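Local coordinates for protein type I modular polyketide synthase (Streptomyces albus subsp. albus, PDB 6IYT) that probably transfers an extender acyl unit, apparently ethylmalonyl, from coenzyme A to the acyl carrier protein of a salinomycin polyketide synthase module, at residues A[120-125]-A[381-386]; A[126-131]-A[179-184]; A[200-205]-A[448-453]; A[263-268]-A[300-305]. All blocks are in the same frame, centred on the assembly; numbering follows the deposited sequence.

How the contacts relate
The four contacts follow the acyltransferase from core to periphery. Strand 120-125 of the parallel sheet belongs to contact 1, and its continuation, loop 126-131, to contact 2, whose centre lies about 24 Å away on the opposite side of the chain's centre. Contact 3 touches contact 1 where Phe123 meets the loop 204-205, and ties the C-terminal tail to the end of helix 181-200. Contact 4 joins two helices on the smaller mixed sheet, about 47 Å from contact 3, centre to centre. Along the chain, contacts 2 and 4 nest inside contact 1, while the segments of contacts 1 and 3 alternate; the parallel sheet gathers strands distant in sequence, with the mixed-sheet part inserted between them.

Contact 1: residues A[120-125]-A[381-386]; sequences KTVFVF and RALIAD
Between Lys120 and Asp386 the flat group being met is a backbone carbonyl: Lys120 CD lies 4.0 Å from Asp386 O, while the carboxylate of Asp386 is turned from the strand, and its OD2 is hydrogen-bonded to Tyr348 OH. No aromatic ring stacks across this contact. The ring of Phe123 takes Thr121 CG2 at its edge, in plane, on the side of the strand turned from the helix.

The apolar core of the contact is a single valine methyl set against a leucine fork: Val122 CG2 meets both methyls of Leu383, CD1 and CD2, each at 4.3 Å. Val122 holds CG1 between its backbone N and carbonyl carbon (chi1 53°), which leaves CG2 as the branch that reaches the helix. Around this group, Val210 of the neighbouring strand touches both side chains, and Phe388 and Phe391 of strand 388-393 also lie on Val122. Thus the last turn of helix 376-385 covers the parallel sheet just before the chain enters strand 388-393, which hydrogen-bonds to strand 120-125.

With no hydrogen bond or salt bridge between the two segments, their direct cohesion is van der Waals: a buried cluster of three methyls with an exposed lysine chain beside it.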
# COMPACT_ATOMS: atom_id res chain seq x y z
N LYS A 120 12.56 12.18 -2.65
CA LYS A 120 11.34 12.36 -1.90
C LYS A 120 10.51 11.07 -1.85
O LYS A 120 10.69 10.16 -2.67
CB LYS A 120 10.54 13.48 -2.51
CG LYS A 120 11.24 14.83 -2.35
CD LYS A 120 10.77 15.83 -3.40
CE LYS A 120 9.46 16.45 -3.00
NZ LYS A 120 9.29 17.79 -3.62
N THR A 121 9.55 11.06 -0.94
CA THR A 121 8.72 9.88 -0.63
C THR A 121 7.29 10.18 -0.99
O THR A 121 6.77 11.25 -0.63
CB THR A 121 8.77 9.54 0.88
OG1 THR A 121 10.10 9.14 1.25
CG2 THR A 121 7.79 8.45 1.21
N VAL A 122 6.69 9.30 -1.79
CA VAL A 122 5.28 9.38 -2.07
C VAL A 122 4.55 8.15 -1.59
O VAL A 122 5.07 7.05 -1.71
CB VAL A 122 5.04 9.58 -3.59
CG1 VAL A 122 5.75 8.52 -4.41
CG2 VAL A 122 3.58 9.62 -3.89
N PHE A 123 3.40 8.35 -0.93
CA PHE A 123 2.56 7.22 -0.55
C PHE A 123 1.55 6.92 -1.63
O PHE A 123 0.88 7.85 -2.17
CB PHE A 123 1.85 7.46 0.77
CG PHE A 123 2.69 7.13 1.98
CD1 PHE A 123 4.04 7.43 2.02
CD2 PHE A 123 2.13 6.50 3.06
CE1 PHE A 123 4.81 7.07 3.12
CE2 PHE A 123 2.90 6.16 4.18
CZ PHE A 123 4.24 6.47 4.19
N VAL A 124 1.41 5.63 -1.90
CA VAL A 124 0.63 5.10 -3.00
C VAL A 124 -0.56 4.31 -2.41
O VAL A 124 -0.37 3.41 -1.62
CB VAL A 124 1.46 4.16 -3.87
CG1 VAL A 124 0.62 3.57 -5.01
CG2 VAL A 124 2.69 4.87 -4.40
N PHE A 125 -1.75 4.61 -2.89
CA PHE A 125 -2.98 4.02 -2.37
C PHE A 125 -3.74 3.38 -3.52
O PHE A 125 -4.33 4.09 -4.36
CB PHE A 125 -3.84 5.12 -1.74
CG PHE A 125 -3.20 5.77 -0.55
CD1 PHE A 125 -2.33 6.86 -0.72
CD2 PHE A 125 -3.35 5.22 0.73
CE1 PHE A 125 -1.72 7.44 0.39
CE2 PHE A 125 -2.72 5.78 1.82
CZ PHE A 125 -1.87 6.85 1.64
N ARG A 381 5.90 8.45 -13.85
CA ARG A 381 6.94 9.17 -14.59
C ARG A 381 7.13 10.60 -14.06
O ARG A 381 8.25 11.05 -13.84
CB ARG A 381 6.59 9.20 -16.08
CG ARG A 381 6.59 7.87 -16.75
CD ARG A 381 6.27 7.99 -18.23
NE ARG A 381 6.05 6.67 -18.79
CZ ARG A 381 7.01 5.89 -19.25
NH1 ARG A 381 6.74 4.64 -19.62
NH2 ARG A 381 8.26 6.36 -19.37
N ALA A 382 6.03 11.29 -13.84
CA ALA A 382 6.09 12.64 -13.42
C ALA A 382 6.67 12.74 -12.00
O ALA A 382 7.47 13.65 -11.70
CB ALA A 382 4.72 13.26 -13.50
N LEU A 383 6.28 11.79 -11.13
CA LEU A 383 6.84 11.72 -9.78
C LEU A 383 8.36 11.53 -9.82
O LEU A 383 9.09 12.21 -9.13
CB LEU A 383 6.16 10.61 -8.97
CG LEU A 383 4.74 10.94 -8.53
CD1 LEU A 383 3.98 9.69 -8.17
CD2 LEU A 383 4.76 11.89 -7.35
N ILE A 384 8.83 10.60 -10.64
CA ILE A 384 10.24 10.35 -10.74
C ILE A 384 10.97 11.61 -11.22
O ILE A 384 12.00 12.02 -10.67
CB ILE A 384 10.52 9.19 -11.68
CG1 ILE A 384 10.03 7.88 -11.03
CG2 ILE A 384 12.01 9.09 -11.96
CD1 ILE A 384 10.10 6.70 -11.93
N ALA A 385 10.40 12.25 -12.22
CA ALA A 385 11.00 13.49 -12.76
C ALA A 385 11.00 14.62 -11.72
O ALA A 385 11.91 15.46 -11.71
CB ALA A 385 10.25 13.93 -14.01
N ASP A 386 10.04 14.58 -10.79
CA ASP A 386 9.93 15.58 -9.74
C ASP A 386 10.82 15.25 -8.49
O ASP A 386 10.67 15.86 -7.44
CB ASP A 386 8.45 15.73 -9.29
CG ASP A 386 7.60 16.57 -10.29
OD1 ASP A 386 8.20 17.08 -11.28
OD2 ASP A 386 6.36 16.71 -10.10

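Contact 2: residues A[126-131]-A[179-184]; sequences PGQGSQ and DRIEIL
Leu184 points its forked end between Gln128 and Gln131. Its CD2 lies 3.9 Å from Gln128 CG and also touches that residue's amide, while CD1 packs 3.9 Å from Gln131 CB. The second amide closes in too, with Gln131 NE2 3.7 Å from Leu184 CD2, and the two side chains cross at about a right angle. Ile181 adds its CD1 end to the Gln128 amide, again roughly at right angles to that chain.

One shell out, the Gln131 amide is held at both ends. A bend at chi2 (-91°) folds the chain back on its own loop, where OE1 accepts from Gly129 N at 2.8 Å with the donor tilted from the carbonyl plane. At the other end, NE2 gives a 3.0 Å bond to a water that in turn donates to Asp179 OD1, and there is a weak further bond to Gly314 O. Arg180 sits at the N-cap, its carbonyl O accepting from both Ile183 N and Leu184 N; its guanidinium grips Glu182 OE2 side-on.

The loop following strand 120-125 carries the GQGSQ motif of the FabD-like acyltransferase family. Gln128 lies near the probable nucleophile elbow around Ser213, and in relatives the backbone N of the equivalent glutamine contributes to the oxyanion hole.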
# COMPACT_ATOMS: atom_id res chain seq x y z
N PRO A 126 -3.63 2.06 -3.65
CA PRO A 126 -4.28 1.38 -4.79
C PRO A 126 -5.79 1.26 -4.66
O PRO A 126 -6.37 1.61 -3.62
CB PRO A 126 -3.63 -0.01 -4.80
CG PRO A 126 -3.07 -0.21 -3.44
CD PRO A 126 -2.89 1.14 -2.78
N GLY A 127 -6.42 0.74 -5.67
CA GLY A 127 -7.85 0.40 -5.60
C GLY A 127 -8.05 -1.05 -5.25
O GLY A 127 -7.33 -1.62 -4.42
N GLN A 128 -9.03 -1.68 -5.87
CA GLN A 128 -9.34 -3.06 -5.53
C GLN A 128 -8.27 -3.97 -6.10
O GLN A 128 -7.56 -3.61 -7.04
CB GLN A 128 -10.72 -3.46 -6.04
CG GLN A 128 -11.77 -3.42 -4.97
CD GLN A 128 -13.17 -3.45 -5.52
OE1 GLN A 128 -13.69 -4.51 -5.91
NE2 GLN A 128 -13.78 -2.31 -5.59
N GLY A 129 -8.08 -5.11 -5.45
CA GLY A 129 -7.04 -6.06 -5.84
C GLY A 129 -6.11 -6.35 -4.68
O GLY A 129 -5.37 -7.37 -4.68
N SER A 130 -6.14 -5.45 -3.69
CA SER A 130 -5.30 -5.53 -2.47
C SER A 130 -5.76 -6.61 -1.47
O SER A 130 -5.06 -6.91 -0.50
CB SER A 130 -5.33 -4.16 -1.76
OG SER A 130 -4.09 -3.52 -1.94
N GLN A 131 -7.02 -6.97 -1.55
CA GLN A 131 -7.69 -7.58 -0.43
C GLN A 131 -7.25 -9.04 -0.29
O GLN A 131 -7.01 -9.72 -1.28
CB GLN A 131 -9.25 -7.49 -0.64
CG GLN A 131 -9.78 -8.22 -1.88
CD GLN A 131 -9.86 -7.36 -3.14
OE1 GLN A 131 -9.21 -6.33 -3.24
NE2 GLN A 131 -10.71 -7.77 -4.09
N ASP A 179 -16.76 -9.80 0.26
CA ASP A 179 -16.75 -9.88 -1.18
C ASP A 179 -17.81 -8.99 -1.84
O ASP A 179 -17.85 -8.89 -3.05
CB ASP A 179 -16.93 -11.32 -1.63
CG ASP A 179 -15.70 -12.18 -1.33
OD1 ASP A 179 -14.62 -11.86 -1.89
OD2 ASP A 179 -15.83 -13.19 -0.59
N ARG A 180 -18.66 -8.37 -1.05
CA ARG A 180 -19.57 -7.36 -1.55
C ARG A 180 -18.87 -6.02 -1.72
O ARG A 180 -18.24 -5.53 -0.79
CB ARG A 180 -20.76 -7.21 -0.59
CG ARG A 180 -21.70 -8.42 -0.62
CD ARG A 180 -22.67 -8.45 0.53
NE ARG A 180 -23.42 -7.22 0.67
CZ ARG A 180 -24.13 -6.89 1.75
NH1 ARG A 180 -24.68 -5.69 1.85
NH2 ARG A 180 -24.35 -7.79 2.71
N ILE A 181 -19.06 -5.37 -2.87
CA ILE A 181 -18.33 -4.14 -3.18
C ILE A 181 -18.60 -3.00 -2.16
O ILE A 181 -17.69 -2.30 -1.79
CB ILE A 181 -18.59 -3.67 -4.64
CG1 ILE A 181 -17.61 -2.58 -5.02
CG2 ILE A 181 -20.01 -3.22 -4.81
CD1 ILE A 181 -17.51 -2.35 -6.50
N GLU A 182 -19.82 -2.94 -1.63
CA GLU A 182 -20.21 -1.84 -0.75
C GLU A 182 -19.70 -2.08 0.68
O GLU A 182 -19.67 -1.18 1.49
CB GLU A 182 -21.72 -1.65 -0.79
CG GLU A 182 -22.50 -2.78 -0.08
CD GLU A 182 -22.85 -3.98 -0.98
OE1 GLU A 182 -22.13 -4.29 -1.98
OE2 GLU A 182 -23.84 -4.70 -0.63
N ILE A 183 -19.19 -3.28 0.91
CA ILE A 183 -18.52 -3.64 2.19
C ILE A 183 -17.02 -3.52 2.05
O ILE A 183 -16.34 -2.90 2.89
CB ILE A 183 -18.88 -5.06 2.62
CG1 ILE A 183 -20.42 -5.28 2.63
CG2 ILE A 183 -18.26 -5.37 3.98
CD1 ILE A 183 -21.19 -4.31 3.46
N LEU A 184 -16.51 -4.05 0.93
CA LEU A 184 -15.08 -4.07 0.66
C LEU A 184 -14.46 -2.68 0.55
O LEU A 184 -13.37 -2.43 1.10
CB LEU A 184 -14.83 -4.85 -0.63
CG LEU A 184 -13.39 -5.05 -1.04
CD1 LEU A 184 -12.66 -5.80 0.05
CD2 LEU A 184 -13.34 -5.83 -2.37
O HOH W 1 -12.90 -9.69 -3.54

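Contact 3: residues A[200-205]-A[448-453]; sequences QSVGVV and TAVFAG
Ala449 presses its methyl against the backbone of Ser201, with CB 3.4 Å from Ser201 O, and Val202 flanks the same methyl. Val202 sets CG1 anti to its carbonyl carbon (chi1 -68°), and this single branch meets both partners: it lies 4.3 Å from Ala449 CB and 4.4 Å from Val450 CG2. Val450 takes a different conformation: CG1 is anti to the backbone N (chi1 169°), which leaves CG2 as the branch facing Val202. The hydroxyl of Ser201 is turned back to its own helix, where OG bonds to Val198 O.

Both backbones are tightly turned here. Residues 200-203 form a type I turn, closed by the 2.9 Å bond from Gly203 N to Gln200 O. Gly203, with positive phi, is the C-prime residue of a Schellman motif that ends helix 181-200. In the partner segment, Phe451 N bonds to Thr448 O at 3.0 Å, a compact turn that brings Ala449 and Val450 forward together.

Around the contact, a backbone hydrogen bond between Val202 and Asp446 adds a polar tie to the tail. Val202 also touches Phe435 of helix 428-439, and Val450 touches Leu432 of that helix and Pro44 of strand 43-49. Helix 74-84 adds Tyr79 against Phe451, so the C-terminal tail packs against the end of helix 181-200, helix 428-439, strand 43-49 and helix 74-84.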
# COMPACT_ATOMS: atom_id res chain seq x y z
N GLN A 200 4.18 6.05 9.60
CA GLN A 200 4.33 7.29 10.30
C GLN A 200 5.02 7.12 11.67
O GLN A 200 5.85 7.94 12.06
CB GLN A 200 2.97 7.92 10.49
CG GLN A 200 2.98 9.23 11.24
CD GLN A 200 1.58 9.83 11.33
OE1 GLN A 200 0.57 9.13 11.13
NE2 GLN A 200 1.50 11.12 11.56
N SER A 201 4.78 5.98 12.32
CA SER A 201 5.30 5.73 13.66
C SER A 201 6.82 5.50 13.69
O SER A 201 7.47 5.67 14.76
CB SER A 201 4.57 4.53 14.32
OG SER A 201 5.14 3.29 13.91
N VAL A 202 7.41 5.21 12.53
CA VAL A 202 8.88 5.13 12.42
C VAL A 202 9.43 6.25 11.57
O VAL A 202 10.55 6.17 11.03
CB VAL A 202 9.33 3.76 11.90
CG1 VAL A 202 9.05 2.70 12.95
CG2 VAL A 202 8.66 3.42 10.58
N GLY A 203 8.62 7.29 11.42
CA GLY A 203 9.05 8.54 10.78
C GLY A 203 9.06 8.51 9.27
O GLY A 203 9.75 9.32 8.62
N VAL A 204 8.35 7.56 8.68
CA VAL A 204 8.26 7.49 7.21
C VAL A 204 6.94 8.08 6.80
O VAL A 204 5.86 7.54 7.18
CB VAL A 204 8.42 6.05 6.68
CG1 VAL A 204 8.21 5.98 5.17
CG2 VAL A 204 9.79 5.51 7.03
N VAL A 205 7.01 9.28 6.22
CA VAL A 205 5.82 10.06 5.92
C VAL A 205 5.83 10.55 4.49
O VAL A 205 6.89 10.75 3.89
CB VAL A 205 5.67 11.29 6.88
CG1 VAL A 205 5.42 10.84 8.32
CG2 VAL A 205 6.88 12.20 6.82
N THR A 448 14.37 2.74 16.68
CA THR A 448 14.18 2.84 18.13
C THR A 448 12.69 2.79 18.52
O THR A 448 12.32 2.22 19.55
CB THR A 448 14.81 4.12 18.67
OG1 THR A 448 16.24 4.04 18.51
CG2 THR A 448 14.45 4.32 20.12
N ALA A 449 11.84 3.33 17.66
CA ALA A 449 10.40 3.36 17.94
C ALA A 449 9.77 1.96 17.96
O ALA A 449 8.75 1.73 18.61
CB ALA A 449 9.69 4.27 16.93
N VAL A 450 10.40 1.00 17.29
CA VAL A 450 9.93 -0.38 17.34
C VAL A 450 9.94 -0.94 18.77
O VAL A 450 9.18 -1.84 19.10
CB VAL A 450 10.81 -1.29 16.41
CG1 VAL A 450 10.52 -2.74 16.65
CG2 VAL A 450 10.56 -0.93 14.97
N PHE A 451 10.85 -0.43 19.61
CA PHE A 451 11.05 -0.98 20.92
C PHE A 451 10.22 -0.27 22.01
O PHE A 451 10.30 -0.65 23.19
CB PHE A 451 12.53 -0.95 21.29
CG PHE A 451 13.37 -1.82 20.43
CD1 PHE A 451 13.46 -3.19 20.68
CD2 PHE A 451 13.94 -1.33 19.27
CE1 PHE A 451 14.10 -4.03 19.80
CE2 PHE A 451 14.60 -2.17 18.39
CZ PHE A 451 14.69 -3.51 18.66
N ALA A 452 9.35 0.64 21.60
CA ALA A 452 8.46 1.35 22.55
C ALA A 452 7.63 0.35 23.34
O ALA A 452 7.06 -0.59 22.76
CB ALA A 452 7.57 2.32 21.82
N GLY A 453 7.72 0.44 24.67
CA GLY A 453 6.88 -0.34 25.56
C GLY A 453 7.47 -1.69 25.94
O GLY A 453 6.83 -2.47 26.64

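Contact 4: residues A[263-268]-A[300-305]; sequences EARIAR and VAELEA
Arg268 and Glu302 make the direct charged link. Arg268 NH2 donates to Glu302 OE1 over 2.7 Å in a salt bridge, approaching nearly along the C-O direction with an N-H...O angle of 146°. The side chains come from opposite directions, and the carboxylate sits at the guanidinium edge with the two planes 32° apart. Glu302 reaches across as an extended chain, CG anti to its backbone N (chi1 -180°). On the arginine's other terminal nitrogen, NH1 forms a second salt bridge with Glu298, so two glutamates of helix 293-305 share the guanidinium.

Water reinforces the bridge. A single molecule lies in the guanidinium plane, accepting from Arg268 NE at 2.9 Å, and donates to Glu302 OE2 at 2.7 Å and to Arg265 O at 2.8 Å. Each carboxylate oxygen therefore has its own partner, and the backbone carbonyl of Arg265 is tied into the same group.

Apolar packing is carried by the arginine stem, where Arg265 CD rests 3.7 Å from Leu303 CD2. The same CD, next to the charged group, also comes within van der Waals range of the carboxylate, 3.8 Å from Glu302 OE2. The Arg265 charge makes no salt bridge to Glu302; NE has a long, weak ion pair with Glu306.

Beneath, Leu303 touches Val255 and Ile266 touches Leu276, so both helices lie on the mixed sheet. The strand-helix-strand-strand-helix-strand order from 251-255 to 310-312 is that of a ferredoxin-like fold, the small subdomain of acyltransferases, and this contact joins its two helices.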
# COMPACT_ATOMS: atom_id res chain seq x y z
N GLU A 263 -5.59 -2.86 -26.92
CA GLU A 263 -6.49 -2.19 -27.88
C GLU A 263 -6.75 -3.06 -29.12
O GLU A 263 -7.91 -3.21 -29.57
CB GLU A 263 -5.93 -0.83 -28.32
CG GLU A 263 -5.96 0.26 -27.27
CD GLU A 263 -7.37 0.76 -26.94
OE1 GLU A 263 -7.48 1.66 -26.05
OE2 GLU A 263 -8.36 0.30 -27.59
N ALA A 264 -5.70 -3.66 -29.65
CA ALA A 264 -5.82 -4.52 -30.84
C ALA A 264 -6.71 -5.72 -30.54
O ALA A 264 -7.55 -6.11 -31.36
CB ALA A 264 -4.45 -4.99 -31.31
N ARG A 265 -6.61 -6.23 -29.34
CA ARG A 265 -7.33 -7.43 -28.98
C ARG A 265 -8.77 -7.17 -28.59
O ARG A 265 -9.59 -8.05 -28.71
CB ARG A 265 -6.60 -8.16 -27.85
CG ARG A 265 -5.19 -8.62 -28.24
CD ARG A 265 -4.88 -10.01 -27.71
NE ARG A 265 -3.45 -10.41 -27.82
CZ ARG A 265 -2.45 -9.65 -28.31
NH1 ARG A 265 -1.22 -10.14 -28.36
NH2 ARG A 265 -2.66 -8.42 -28.78
N ILE A 266 -9.10 -5.96 -28.14
CA ILE A 266 -10.50 -5.71 -27.73
C ILE A 266 -11.40 -5.14 -28.86
O ILE A 266 -12.61 -5.10 -28.74
CB ILE A 266 -10.60 -4.81 -26.48
CG1 ILE A 266 -10.03 -3.44 -26.76
CG2 ILE A 266 -9.91 -5.47 -25.29
CD1 ILE A 266 -10.32 -2.44 -25.65
N ALA A 267 -10.79 -4.69 -29.95
CA ALA A 267 -11.57 -4.05 -31.03
C ALA A 267 -12.72 -4.93 -31.50
O ALA A 267 -13.82 -4.45 -31.75
CB ALA A 267 -10.64 -3.73 -32.18
N ARG A 268 -12.51 -6.24 -31.54
CA ARG A 268 -13.52 -7.11 -32.09
C ARG A 268 -14.77 -7.17 -31.25
O ARG A 268 -15.79 -7.61 -31.73
CB ARG A 268 -12.97 -8.51 -32.32
CG ARG A 268 -12.65 -9.31 -31.06
CD ARG A 268 -12.22 -10.71 -31.45
NE ARG A 268 -11.80 -11.49 -30.29
CZ ARG A 268 -12.60 -12.25 -29.58
NH1 ARG A 268 -13.90 -12.28 -29.86
NH2 ARG A 268 -12.12 -12.93 -28.54
N VAL A 300 -9.93 -12.62 -21.12
CA VAL A 300 -8.98 -13.16 -20.14
C VAL A 300 -8.56 -14.59 -20.52
O VAL A 300 -7.38 -14.91 -20.52
CB VAL A 300 -9.55 -13.13 -18.73
CG1 VAL A 300 -8.72 -13.99 -17.78
CG2 VAL A 300 -9.62 -11.68 -18.24
N ALA A 301 -9.52 -15.39 -20.94
CA ALA A 301 -9.25 -16.78 -21.32
C ALA A 301 -8.41 -16.85 -22.61
O ALA A 301 -7.46 -17.62 -22.69
CB ALA A 301 -10.54 -17.52 -21.50
N GLU A 302 -8.73 -16.00 -23.58
CA GLU A 302 -7.92 -15.89 -24.81
C GLU A 302 -6.47 -15.56 -24.47
O GLU A 302 -5.53 -16.14 -25.01
CB GLU A 302 -8.50 -14.80 -25.72
CG GLU A 302 -7.74 -14.60 -27.02
CD GLU A 302 -8.37 -13.52 -27.88
OE1 GLU A 302 -9.53 -13.72 -28.30
OE2 GLU A 302 -7.81 -12.41 -27.96
N LEU A 303 -6.29 -14.55 -23.61
CA LEU A 303 -4.97 -14.08 -23.24
C LEU A 303 -4.20 -15.18 -22.49
O LEU A 303 -3.03 -15.46 -22.78
CB LEU A 303 -5.07 -12.82 -22.39
CG LEU A 303 -5.56 -11.56 -23.13
CD1 LEU A 303 -5.83 -10.43 -22.14
CD2 LEU A 303 -4.56 -11.16 -24.18
N GLU A 304 -4.86 -15.83 -21.56
CA GLU A 304 -4.20 -16.90 -20.81
C GLU A 304 -3.77 -18.04 -21.74
O GLU A 304 -2.72 -18.61 -21.54
CB GLU A 304 -5.10 -17.46 -19.72
CG GLU A 304 -4.35 -18.45 -18.88
CD GLU A 304 -5.02 -18.75 -17.56
OE1 GLU A 304 -5.28 -17.79 -16.79
OE2 GLU A 304 -5.19 -19.96 -17.26
N ALA A 305 -4.59 -18.36 -22.72
CA ALA A 305 -4.26 -19.41 -23.69
C ALA A 305 -3.02 -19.07 -24.53
O ALA A 305 -2.28 -19.98 -24.94
CB ALA A 305 -5.46 -19.70 -24.59
O HOH W 2 -9.14 -10.65 -29.52